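Local coordinates for protein response regulator (Helicobacter pylori, PDB 2PLN) that probably regulates transcription as an orphan response regulator binding cis-regulatory DNA, this chain being the N-terminal receiver domain, at residues Leu30-Lys41 and Tyr117-Glu128; Ala73-Lys81 and Glu100-Asp110. All coordinates share one frame; numbering follows the deposited sequence.

From the N terminus, strand 20-24 leads into helix 28-40; residues 30-41, on it and just beyond its end, meet residues 117-128 at the last helix, where interaction 1 closes a long loop. Within that loop, helix 73-83 follows strand 65-68, and after strand 88-93 the chain returns in helix 98-106 to form interaction 2, a much shorter closure that does not cross the first. The first and last helices cover one face of the parallel sheet and helices 51-60, 73-83 and 98-106 cover the other, so the contacts lie on opposite sides of the chain's centre, about 22 Å between centres. Both border the second subunit, chiefly through helices 98-106 and 120-130.

Interaction 1. Residues Leu30-Lys41 and Tyr117-Glu128; sequences LGGEIEKGLNVK and YRSIKALVARIE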
loop_
_atom_site.group_PDB
_atom_site.type_symbol
_atom_site.label_atom_id
_atom_site.label_comp_id
_atom_site.label_asym_id
_atom_site.label_seq_id
_atom_site.Cartn_x
_atom_site.Cartn_y
_atom_site.Cartn_z
ATOM N N LEU A 30 -9.609 -11.281 -16.246
ATOM C CA LEU A 30 -9.262 -10.308 -15.216
ATOM C C LEU A 30 -8.100 -9.421 -15.686
ATOM O O LEU A 30 -8.159 -8.199 -15.535
ATOM C CB LEU A 30 -8.902 -11.020 -13.922
ATOM C CG LEU A 30 -8.488 -10.125 -12.765
ATOM C CD1 LEU A 30 -9.494 -9.026 -12.535
ATOM C CD2 LEU A 30 -8.280 -10.957 -11.538
ATOM N N GLY A 31 -7.075 -10.031 -16.280
ATOM C CA GLY A 31 -5.903 -9.238 -16.735
ATOM C C GLY A 31 -6.343 -8.186 -17.753
ATOM O O GLY A 31 -5.905 -7.039 -17.722
ATOM N N GLY A 32 -7.220 -8.578 -18.683
ATOM C CA GLY A 32 -7.807 -7.614 -19.622
ATOM C C GLY A 32 -8.550 -6.449 -18.988
ATOM O O GLY A 32 -8.406 -5.299 -19.410
ATOM N N GLU A 33 -9.359 -6.745 -17.981
ATOM C CA GLU A 33 -10.083 -5.730 -17.248
ATOM C C GLU A 33 -9.143 -4.748 -16.560
ATOM O O GLU A 33 -9.391 -3.550 -16.581
ATOM C CB GLU A 33 -10.990 -6.388 -16.216
ATOM C CG GLU A 33 -12.273 -6.964 -16.809
ATOM C CD GLU A 33 -12.929 -7.999 -15.898
ATOM O OE1 GLU A 33 -12.317 -8.407 -14.891
ATOM O OE2 GLU A 33 -14.061 -8.443 -16.197
ATOM N N ILE A 34 -8.030 -5.252 -16.024
ATOM C CA ILE A 34 -7.068 -4.343 -15.354
ATOM C C ILE A 34 -6.345 -3.472 -16.389
ATOM O O ILE A 34 -6.227 -2.268 -16.208
ATOM C CB ILE A 34 -6.051 -5.129 -14.490
ATOM C CG1 ILE A 34 -6.776 -6.003 -13.444
ATOM C CG2 ILE A 34 -5.051 -4.162 -13.826
ATOM C CD1 ILE A 34 -5.862 -7.032 -12.841
ATOM N N GLU A 35 -5.863 -4.092 -17.475
ATOM C CA GLU A 35 -5.260 -3.323 -18.582
ATOM C C GLU A 35 -6.175 -2.184 -19.083
ATOM O O GLU A 35 -5.728 -1.027 -19.220
ATOM C CB GLU A 35 -4.896 -4.238 -19.735
ATOM C CG GLU A 35 -4.332 -3.460 -20.910
ATOM C CD GLU A 35 -3.841 -4.364 -22.014
ATOM O OE1 GLU A 35 -3.500 -3.843 -23.096
ATOM O OE2 GLU A 35 -3.786 -5.580 -21.798
ATOM N N LYS A 36 -7.439 -2.503 -19.359
ATOM C CA LYS A 36 -8.414 -1.476 -19.787
ATOM C C LYS A 36 -8.562 -0.362 -18.737
ATOM O O LYS A 36 -8.604 0.821 -19.077
ATOM C CB LYS A 36 -9.780 -2.132 -20.098
ATOM C CG LYS A 36 -10.874 -1.198 -20.640
ATOM C CD LYS A 36 -12.108 -2.011 -21.142
ATOM C CE LYS A 36 -13.448 -1.394 -20.728
ATOM N NZ LYS A 36 -14.634 -2.257 -21.112
ATOM N N GLY A 37 -8.644 -0.744 -17.458
ATOM C CA GLY A 37 -8.715 0.229 -16.361
ATOM C C GLY A 37 -7.491 1.116 -16.329
ATOM O O GLY A 37 -7.577 2.343 -16.140
ATOM N N LEU A 38 -6.325 0.511 -16.526
ATOM C CA LEU A 38 -5.094 1.307 -16.515
ATOM C C LEU A 38 -5.050 2.250 -17.699
ATOM O O LEU A 38 -4.599 3.386 -17.573
ATOM C CB LEU A 38 -3.859 0.408 -16.502
ATOM C CG LEU A 38 -3.675 -0.383 -15.215
ATOM C CD1 LEU A 38 -2.664 -1.519 -15.517
ATOM C CD2 LEU A 38 -3.268 0.555 -14.059
ATOM N N ASN A 39 -5.483 1.760 -18.862
ATOM C CA ASN A 39 -5.559 2.607 -20.055
ATOM C C ASN A 39 -6.369 3.869 -19.798
ATOM O O ASN A 39 -6.046 4.919 -20.326
ATOM C CB ASN A 39 -6.205 1.861 -21.224
ATOM C CG ASN A 39 -5.303 0.850 -21.837
ATOM O OD1 ASN A 39 -4.073 0.803 -21.575
ATOM N ND2 ASN A 39 -5.890 0.011 -22.669
ATOM N N VAL A 40 -7.432 3.757 -18.999
ATOM C CA VAL A 40 -8.250 4.932 -18.644
ATOM C C VAL A 40 -7.425 6.109 -18.127
ATOM O O VAL A 40 -7.718 7.254 -18.453
ATOM C CB VAL A 40 -9.355 4.561 -17.629
ATOM C CG1 VAL A 40 -10.038 5.801 -17.059
ATOM C CG2 VAL A 40 -10.352 3.666 -18.284
ATOM N N LYS A 41 -6.391 5.819 -17.342
ATOM C CA LYS A 41 -5.519 6.839 -16.743
ATOM C C LYS A 41 -4.268 7.155 -17.548
ATOM O O LYS A 41 -3.364 7.842 -17.065
ATOM C CB LYS A 41 -5.118 6.412 -15.329
ATOM C CG LYS A 41 -6.284 6.474 -14.360
ATOM C CD LYS A 41 -6.869 7.891 -14.185
ATOM C CE LYS A 41 -8.202 7.782 -13.456
ATOM N NZ LYS A 41 -8.793 9.053 -12.942
ATOM N N TYR A 117 -10.065 -8.213 -6.030
ATOM C CA TYR A 117 -9.909 -6.760 -5.838
ATOM C C TYR A 117 -11.217 -6.055 -5.441
ATOM O O TYR A 117 -12.307 -6.529 -5.776
ATOM C CB TYR A 117 -9.300 -6.091 -7.089
ATOM C CG TYR A 117 -8.013 -6.726 -7.552
ATOM C CD1 TYR A 117 -7.957 -7.492 -8.724
ATOM C CD2 TYR A 117 -6.854 -6.596 -6.802
ATOM C CE1 TYR A 117 -6.782 -8.091 -9.130
ATOM C CE2 TYR A 117 -5.670 -7.186 -7.214
ATOM C CZ TYR A 117 -5.633 -7.930 -8.368
ATOM O OH TYR A 117 -4.439 -8.506 -8.736
ATOM N N ARG A 118 -11.103 -4.918 -4.740
ATOM C CA ARG A 118 -12.272 -4.126 -4.326
ATOM C C ARG A 118 -13.080 -3.700 -5.552
ATOM O O ARG A 118 -14.323 -3.744 -5.562
ATOM C CB ARG A 118 -11.851 -2.905 -3.496
ATOM C CG ARG A 118 -12.961 -2.354 -2.605
ATOM C CD ARG A 118 -12.495 -1.658 -1.329
ATOM N NE ARG A 118 -12.136 -2.602 -0.266
ATOM C CZ ARG A 118 -10.886 -2.935 0.058
ATOM N NH1 ARG A 118 -9.864 -2.400 -0.594
ATOM N NH2 ARG A 118 -10.644 -3.799 1.038
ATOM N N SER A 119 -12.349 -3.302 -6.587
ATOM C CA SER A 119 -12.882 -2.872 -7.876
ATOM C C SER A 119 -11.687 -2.560 -8.744
ATOM O O SER A 119 -10.573 -2.293 -8.222
ATOM C CB SER A 119 -13.808 -1.639 -7.753
ATOM O OG SER A 119 -13.149 -0.384 -7.782
ATOM N N ILE A 120 -11.903 -2.574 -10.057
ATOM C CA ILE A 120 -10.853 -2.105 -10.986
ATOM C C ILE A 120 -10.448 -0.647 -10.693
ATOM O O ILE A 120 -9.248 -0.354 -10.633
ATOM C CB ILE A 120 -11.280 -2.311 -12.464
ATOM C CG1 ILE A 120 -11.433 -3.801 -12.782
ATOM C CG2 ILE A 120 -10.346 -1.520 -13.416
ATOM C CD1 ILE A 120 -10.185 -4.650 -12.715
ATOM N N LYS A 121 -11.425 0.253 -10.461
ATOM C CA LYS A 121 -11.119 1.660 -10.197
ATOM C C LYS A 121 -10.259 1.859 -8.920
ATOM O O LYS A 121 -9.343 2.664 -8.916
ATOM C CB LYS A 121 -12.406 2.523 -10.117
ATOM C CG LYS A 121 -12.939 2.983 -11.491
ATOM C CD LYS A 121 -14.141 3.936 -11.329
ATOM C CE LYS A 121 -14.968 3.945 -12.623
ATOM N NZ LYS A 121 -16.182 4.823 -12.504
ATOM N N ALA A 122 -10.583 1.129 -7.862
ATOM C CA ALA A 122 -9.811 1.163 -6.613
ATOM C C ALA A 122 -8.402 0.578 -6.830
ATOM O O ALA A 122 -7.424 1.104 -6.287
ATOM C CB ALA A 122 -10.542 0.391 -5.522
ATOM N N LEU A 123 -8.304 -0.529 -7.566
ATOM C CA LEU A 123 -6.990 -1.104 -7.881
ATOM C C LEU A 123 -6.133 -0.116 -8.696
ATOM O O LEU A 123 -4.953 0.088 -8.408
ATOM C CB LEU A 123 -7.160 -2.427 -8.640
ATOM C CG LEU A 123 -5.866 -3.041 -9.179
ATOM C CD1 LEU A 123 -4.813 -3.224 -8.036
ATOM C CD2 LEU A 123 -6.235 -4.364 -9.858
ATOM N N VAL A 124 -6.744 0.509 -9.701
ATOM C CA VAL A 124 -6.059 1.513 -10.512
ATOM C C VAL A 124 -5.598 2.734 -9.712
ATOM O O VAL A 124 -4.477 3.238 -9.914
ATOM C CB VAL A 124 -6.909 1.896 -11.764
ATOM C CG1 VAL A 124 -6.343 3.107 -12.462
ATOM C CG2 VAL A 124 -7.039 0.656 -12.708
ATOM N N ALA A 125 -6.453 3.218 -8.815
ATOM C CA ALA A 125 -6.100 4.319 -7.935
ATOM C C ALA A 125 -4.869 3.955 -7.061
ATOM O O ALA A 125 -3.979 4.782 -6.827
ATOM C CB ALA A 125 -7.300 4.684 -7.055
ATOM N N ARG A 126 -4.828 2.719 -6.587
ATOM C CA ARG A 126 -3.692 2.240 -5.769
ATOM C C ARG A 126 -2.414 2.208 -6.629
ATOM O O ARG A 126 -1.368 2.648 -6.185
ATOM C CB ARG A 126 -3.978 0.840 -5.234
ATOM C CG ARG A 126 -2.821 0.149 -4.421
ATOM C CD ARG A 126 -3.252 -1.159 -3.793
ATOM N NE ARG A 126 -4.346 -0.934 -2.845
ATOM C CZ ARG A 126 -4.181 -0.663 -1.542
ATOM N NH1 ARG A 126 -2.949 -0.648 -1.017
ATOM N NH2 ARG A 126 -5.257 -0.411 -0.763
ATOM N N ILE A 127 -2.522 1.661 -7.845
ATOM C CA ILE A 127 -1.367 1.596 -8.758
ATOM C C ILE A 127 -0.876 2.993 -9.070
ATOM O O ILE A 127 0.327 3.247 -9.014
ATOM C CB ILE A 127 -1.714 0.801 -10.031
ATOM C CG1 ILE A 127 -1.956 -0.654 -9.648
ATOM C CG2 ILE A 127 -0.584 0.888 -11.078
ATOM C CD1 ILE A 127 -2.545 -1.514 -10.780
ATOM N N GLU A 128 -1.814 3.894 -9.370
ATOM C CA GLU A 128 -1.495 5.309 -9.537
ATOM C C GLU A 128 -0.685 5.874 -8.380
ATOM O O GLU A 128 0.337 6.526 -8.598
ATOM C CB GLU A 128 -2.769 6.134 -9.624
ATOM C CG GLU A 128 -3.265 6.356 -11.012
ATOM C CD GLU A 128 -4.390 7.366 -10.999
ATOM O OE1 GLU A 128 -4.437 8.155 -11.924
ATOM O OE2 GLU A 128 -5.195 7.393 -10.038
#
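Ile-120 sets its branched side chain against Gly-37 where helices 28-40 and 120-130 cross on one face of the parallel sheet, the pairing of first and last helices of the CheY-like receiver fold. The short helical segments make an angle of 59°, with their axes 9.4 Å apart at closest approach. From CB of Ile-120, which points at the other helix, the CG2 methyl descends on bare backbone, 3.8 Å from Gly-37 CA and close to the carbonyl oxygen of Glu-33. The other branch runs through CG1, and a bend there (chi2 -65°) turns CD1 to the flank of Ile-34, ending 3.7 Å from Ile-34 CG1 and near Glu-33 CB. One turn on, Val-124 repeats the approach: its CG2 lies 3.7 Å from Gly-37 C and also touches Leu-38 CD2.

Deeper, toward the sheet, Ile-34 crosses Leu-123 at about a right angle, and its CD1 comes within 4.0 Å of Tyr-117 CE1, an atom that Leu-30 CD2 also touches. Leu-123 CD2 stands 3.6 Å above the centre of the Tyr-117 ring on one face, while the phenol oxygen is hydrogen-bonded to Ser-92. Leu-38 CD2 reaches Ile-127 CD1 beside strand 20-24, and Met-67 of strand 65-68 lies beneath Ile-34, Tyr-117 and Leu-123. Away from this contact, Arg-118, just before helix 120-130, and Arg-126 within it form salt bridges to Glu-101 of the second subunit.

No hydrogen bond joins residues 30-41 to 117-128. At the far end Lys-41, bent at chi2, lays its methylene chain across the carboxylate of Glu-128: Lys-41 CD is 3.3 Å from Glu-128 OE1, whereas the ammonium nitrogen Lys-41 NZ stays 4.6 Å from that same oxygen, beyond a salt bridge.

Interaction 2. Residues Ala73-Lys81 and Glu100-Asp110; sequences ALSFVSRIK and EEVHAFEQGAD
With CG of Leu-74 anti to its carbonyl carbon (chi1 -71°), the isobutyl group reaches across to Ala-104, while a bend in Gln-107 (chi2 -83°) swings its amide back to the Leu-74 carbonyl. The two helices run nearly parallel here on one face of the receiver-domain sheet: helix 73-83 belongs to the right-handed beta-alpha-beta crossover from strand 65-68 to strand 88-93, helix 98-106 to the next, from strand 88-93 to strand 111-114. Leu-74 CD1 is pressed to 3.5 Å from Ala-104 CA, a tight contact; its other methyl, CD2, lies against Glu-100, whose OE1 is bonded to Tyr-112 and Ser-93. Val-77 CG1 fills in behind, 4.2 Å from Ala-109 CB.

Gln-107 NE2 donates to Leu-74 O over 3.0 Å, bent at the hydrogen (140°) and coming from above the carbonyl plane. Ser-78 N reaches that oxygen from the opposite face, so the helical bond is kept and the oxygen serves two donors. Helix 98-106 then closes in a Schellman motif, with Gly-108 at positive phi, and the chain turns to present Asp-110. Lys-81, folded along its length, passes Gly-108 O and forms a salt bridge, NZ to Asp-110 OD2 at 3.0 Å. Since OD2 also accepts from Val-89 N, the carboxylate joins helix 73-83 to the start of strand 88-93; this double grip would probably stabilise its negative charge.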
loop_
_atom_site.group_PDB
_atom_site.type_symbol
_atom_site.label_atom_id
_atom_site.label_comp_id
_atom_site.label_asym_id
_atom_site.label_seq_id
_atom_site.Cartn_x
_atom_site.Cartn_y
_atom_site.Cartn_z
ATOM N N ALA A 73 5.651 -16.115 -6.287
ATOM C CA ALA A 73 5.814 -14.671 -6.438
ATOM C C ALA A 73 6.964 -14.157 -5.579
ATOM O O ALA A 73 7.701 -13.292 -5.997
ATOM C CB ALA A 73 4.506 -13.916 -6.159
ATOM N N LEU A 74 7.138 -14.720 -4.388
ATOM C CA LEU A 74 8.074 -14.136 -3.422
ATOM C C LEU A 74 9.545 -14.190 -3.853
ATOM O O LEU A 74 10.276 -13.215 -3.680
ATOM C CB LEU A 74 7.897 -14.809 -2.064
ATOM C CG LEU A 74 6.623 -14.525 -1.242
ATOM C CD1 LEU A 74 6.747 -13.227 -0.519
ATOM C CD2 LEU A 74 5.295 -14.562 -2.027
ATOM N N SER A 75 9.992 -15.320 -4.405
ATOM C CA SER A 75 11.383 -15.379 -4.899
ATOM C C SER A 75 11.567 -14.399 -6.044
ATOM O O SER A 75 12.586 -13.738 -6.160
ATOM C CB SER A 75 11.791 -16.794 -5.314
ATOM O OG SER A 75 10.936 -17.270 -6.336
ATOM N N PHE A 76 10.546 -14.305 -6.894
ATOM C CA PHE A 76 10.545 -13.348 -8.003
ATOM C C PHE A 76 10.697 -11.911 -7.494
ATOM O O PHE A 76 11.420 -11.100 -8.089
ATOM C CB PHE A 76 9.252 -13.555 -8.777
ATOM C CG PHE A 76 8.922 -12.476 -9.763
ATOM C CD1 PHE A 76 8.037 -11.443 -9.423
ATOM C CD2 PHE A 76 9.448 -12.516 -11.055
ATOM C CE1 PHE A 76 7.692 -10.477 -10.333
ATOM C CE2 PHE A 76 9.105 -11.550 -11.976
ATOM C CZ PHE A 76 8.226 -10.518 -11.616
ATOM N N VAL A 77 10.011 -11.597 -6.383
ATOM C CA VAL A 77 10.058 -10.238 -5.826
ATOM C C VAL A 77 11.523 -9.892 -5.522
ATOM O O VAL A 77 12.023 -8.850 -5.927
ATOM C CB VAL A 77 9.153 -10.086 -4.588
ATOM C CG1 VAL A 77 9.435 -8.805 -3.843
ATOM C CG2 VAL A 77 7.663 -10.133 -5.010
ATOM N N SER A 78 12.188 -10.778 -4.792
ATOM C CA SER A 78 13.582 -10.560 -4.451
ATOM C C SER A 78 14.495 -10.455 -5.694
ATOM O O SER A 78 15.364 -9.610 -5.733
ATOM C CB SER A 78 14.073 -11.666 -3.513
ATOM O OG SER A 78 15.386 -11.357 -3.108
ATOM N N ARG A 79 14.289 -11.312 -6.696
ATOM C CA ARG A 79 15.126 -11.250 -7.922
ATOM C C ARG A 79 15.005 -9.912 -8.632
ATOM O O ARG A 79 16.019 -9.319 -9.058
ATOM C CB ARG A 79 14.786 -12.356 -8.911
ATOM C CG ARG A 79 15.248 -13.720 -8.528
ATOM C CD ARG A 79 15.229 -14.686 -9.688
ATOM N NE ARG A 79 13.911 -14.849 -10.309
ATOM C CZ ARG A 79 12.931 -15.600 -9.801
ATOM N NH1 ARG A 79 13.093 -16.259 -8.647
ATOM N NH2 ARG A 79 11.780 -15.686 -10.433
ATOM N N ILE A 80 13.774 -9.399 -8.715
ATOM C CA ILE A 80 13.490 -8.134 -9.423
ATOM C C ILE A 80 13.981 -6.935 -8.636
ATOM O O ILE A 80 14.512 -5.959 -9.214
ATOM C CB ILE A 80 11.941 -8.005 -9.710
ATOM C CG1 ILE A 80 11.494 -9.074 -10.697
ATOM C CG2 ILE A 80 11.588 -6.571 -10.202
ATOM C CD1 ILE A 80 12.252 -9.086 -11.989
ATOM N N LYS A 81 13.790 -6.982 -7.327
ATOM C CA LYS A 81 14.274 -5.919 -6.430
ATOM C C LYS A 81 15.796 -5.798 -6.487
ATOM O O LYS A 81 16.351 -4.708 -6.271
ATOM C CB LYS A 81 13.833 -6.162 -4.981
ATOM C CG LYS A 81 12.334 -5.898 -4.668
ATOM C CD LYS A 81 11.762 -4.697 -5.399
ATOM C CE LYS A 81 11.998 -3.339 -4.745
ATOM N NZ LYS A 81 10.800 -2.411 -5.017
ATOM N N GLU A 100 2.460 -14.649 4.541
ATOM C CA GLU A 100 2.918 -14.285 3.215
ATOM C C GLU A 100 2.973 -12.758 3.016
ATOM O O GLU A 100 3.849 -12.261 2.320
ATOM C CB GLU A 100 2.071 -14.941 2.137
ATOM C CG GLU A 100 2.625 -14.697 0.735
ATOM C CD GLU A 100 1.719 -15.219 -0.360
ATOM O OE1 GLU A 100 0.543 -14.796 -0.441
ATOM O OE2 GLU A 100 2.217 -16.048 -1.139
ATOM N N GLU A 101 2.026 -12.031 3.601
ATOM C CA GLU A 101 2.091 -10.548 3.609
ATOM C C GLU A 101 3.383 -10.031 4.244
ATOM O O GLU A 101 4.105 -9.184 3.664
ATOM C CB GLU A 101 0.863 -9.972 4.296
ATOM C CG GLU A 101 0.819 -8.449 4.280
ATOM C CD GLU A 101 -0.560 -7.890 4.479
ATOM O OE1 GLU A 101 -1.473 -8.630 4.868
ATOM O OE2 GLU A 101 -0.741 -6.691 4.249
ATOM N N VAL A 102 3.695 -10.542 5.438
ATOM C CA VAL A 102 4.935 -10.147 6.108
ATOM C C VAL A 102 6.154 -10.436 5.223
ATOM O O VAL A 102 7.024 -9.578 5.058
ATOM C CB VAL A 102 5.081 -10.841 7.497
ATOM C CG1 VAL A 102 6.480 -10.617 8.094
ATOM C CG2 VAL A 102 4.000 -10.350 8.433
ATOM N N HIS A 103 6.211 -11.643 4.660
ATOM C CA HIS A 103 7.324 -12.041 3.804
ATOM C C HIS A 103 7.444 -11.123 2.588
ATOM O O HIS A 103 8.538 -10.701 2.252
ATOM C CB HIS A 103 7.181 -13.483 3.320
ATOM C CG HIS A 103 7.618 -14.505 4.326
ATOM N ND1 HIS A 103 7.112 -15.789 4.348
ATOM C CD2 HIS A 103 8.517 -14.436 5.338
ATOM C CE1 HIS A 103 7.678 -16.465 5.335
ATOM N NE2 HIS A 103 8.541 -15.672 5.946
ATOM N N ALA A 104 6.320 -10.814 1.944
ATOM C CA ALA A 104 6.339 -10.001 0.732
ATOM C C ALA A 104 6.939 -8.651 1.043
ATOM O O ALA A 104 7.799 -8.180 0.334
ATOM C CB ALA A 104 4.922 -9.847 0.146
ATOM N N PHE A 105 6.498 -8.040 2.129
ATOM C CA PHE A 105 7.050 -6.744 2.508
ATOM C C PHE A 105 8.519 -6.834 2.906
ATOM O O PHE A 105 9.338 -5.986 2.508
ATOM C CB PHE A 105 6.218 -6.130 3.611
ATOM C CG PHE A 105 4.962 -5.479 3.117
ATOM C CD1 PHE A 105 5.027 -4.402 2.175
ATOM C CD2 PHE A 105 3.731 -5.866 3.607
ATOM C CE1 PHE A 105 3.851 -3.770 1.714
ATOM C CE2 PHE A 105 2.534 -5.237 3.154
ATOM C CZ PHE A 105 2.605 -4.181 2.219
ATOM N N GLU A 106 8.855 -7.864 3.669
ATOM C CA GLU A 106 10.246 -8.055 4.061
ATOM C C GLU A 106 11.157 -8.290 2.845
ATOM O O GLU A 106 12.276 -7.767 2.803
ATOM C CB GLU A 106 10.369 -9.138 5.141
ATOM C CG GLU A 106 9.762 -8.680 6.481
ATOM C CD GLU A 106 9.888 -9.723 7.583
ATOM O OE1 GLU A 106 10.289 -10.871 7.276
ATOM O OE2 GLU A 106 9.576 -9.383 8.751
ATOM N N GLN A 107 10.655 -9.004 1.835
ATOM C CA GLN A 107 11.356 -9.221 0.566
ATOM C C GLN A 107 11.459 -7.967 -0.312
ATOM O O GLN A 107 12.164 -7.978 -1.323
ATOM C CB GLN A 107 10.627 -10.278 -0.257
ATOM C CG GLN A 107 10.596 -11.656 0.332
ATOM C CD GLN A 107 11.840 -12.400 0.021
ATOM O OE1 GLN A 107 12.847 -12.264 0.729
ATOM N NE2 GLN A 107 11.801 -13.189 -1.047
ATOM N N GLY A 108 10.739 -6.908 0.051
ATOM C CA GLY A 108 10.894 -5.611 -0.591
ATOM C C GLY A 108 9.711 -5.226 -1.481
ATOM O O GLY A 108 9.792 -4.268 -2.241
ATOM N N ALA A 109 8.623 -5.992 -1.418
ATOM C CA ALA A 109 7.411 -5.612 -2.192
ATOM C C ALA A 109 6.887 -4.254 -1.731
ATOM O O ALA A 109 6.968 -3.918 -0.574
ATOM C CB ALA A 109 6.315 -6.681 -2.055
ATOM N N ASP A 110 6.344 -3.480 -2.661
ATOM C CA ASP A 110 5.803 -2.173 -2.353
ATOM C C ASP A 110 4.359 -2.276 -1.892
ATOM O O ASP A 110 3.837 -1.351 -1.249
ATOM C CB ASP A 110 5.932 -1.277 -3.585
ATOM C CG ASP A 110 7.365 -1.006 -3.929
ATOM O OD1 ASP A 110 8.003 -0.265 -3.148
ATOM O OD2 ASP A 110 7.939 -1.517 -4.905
#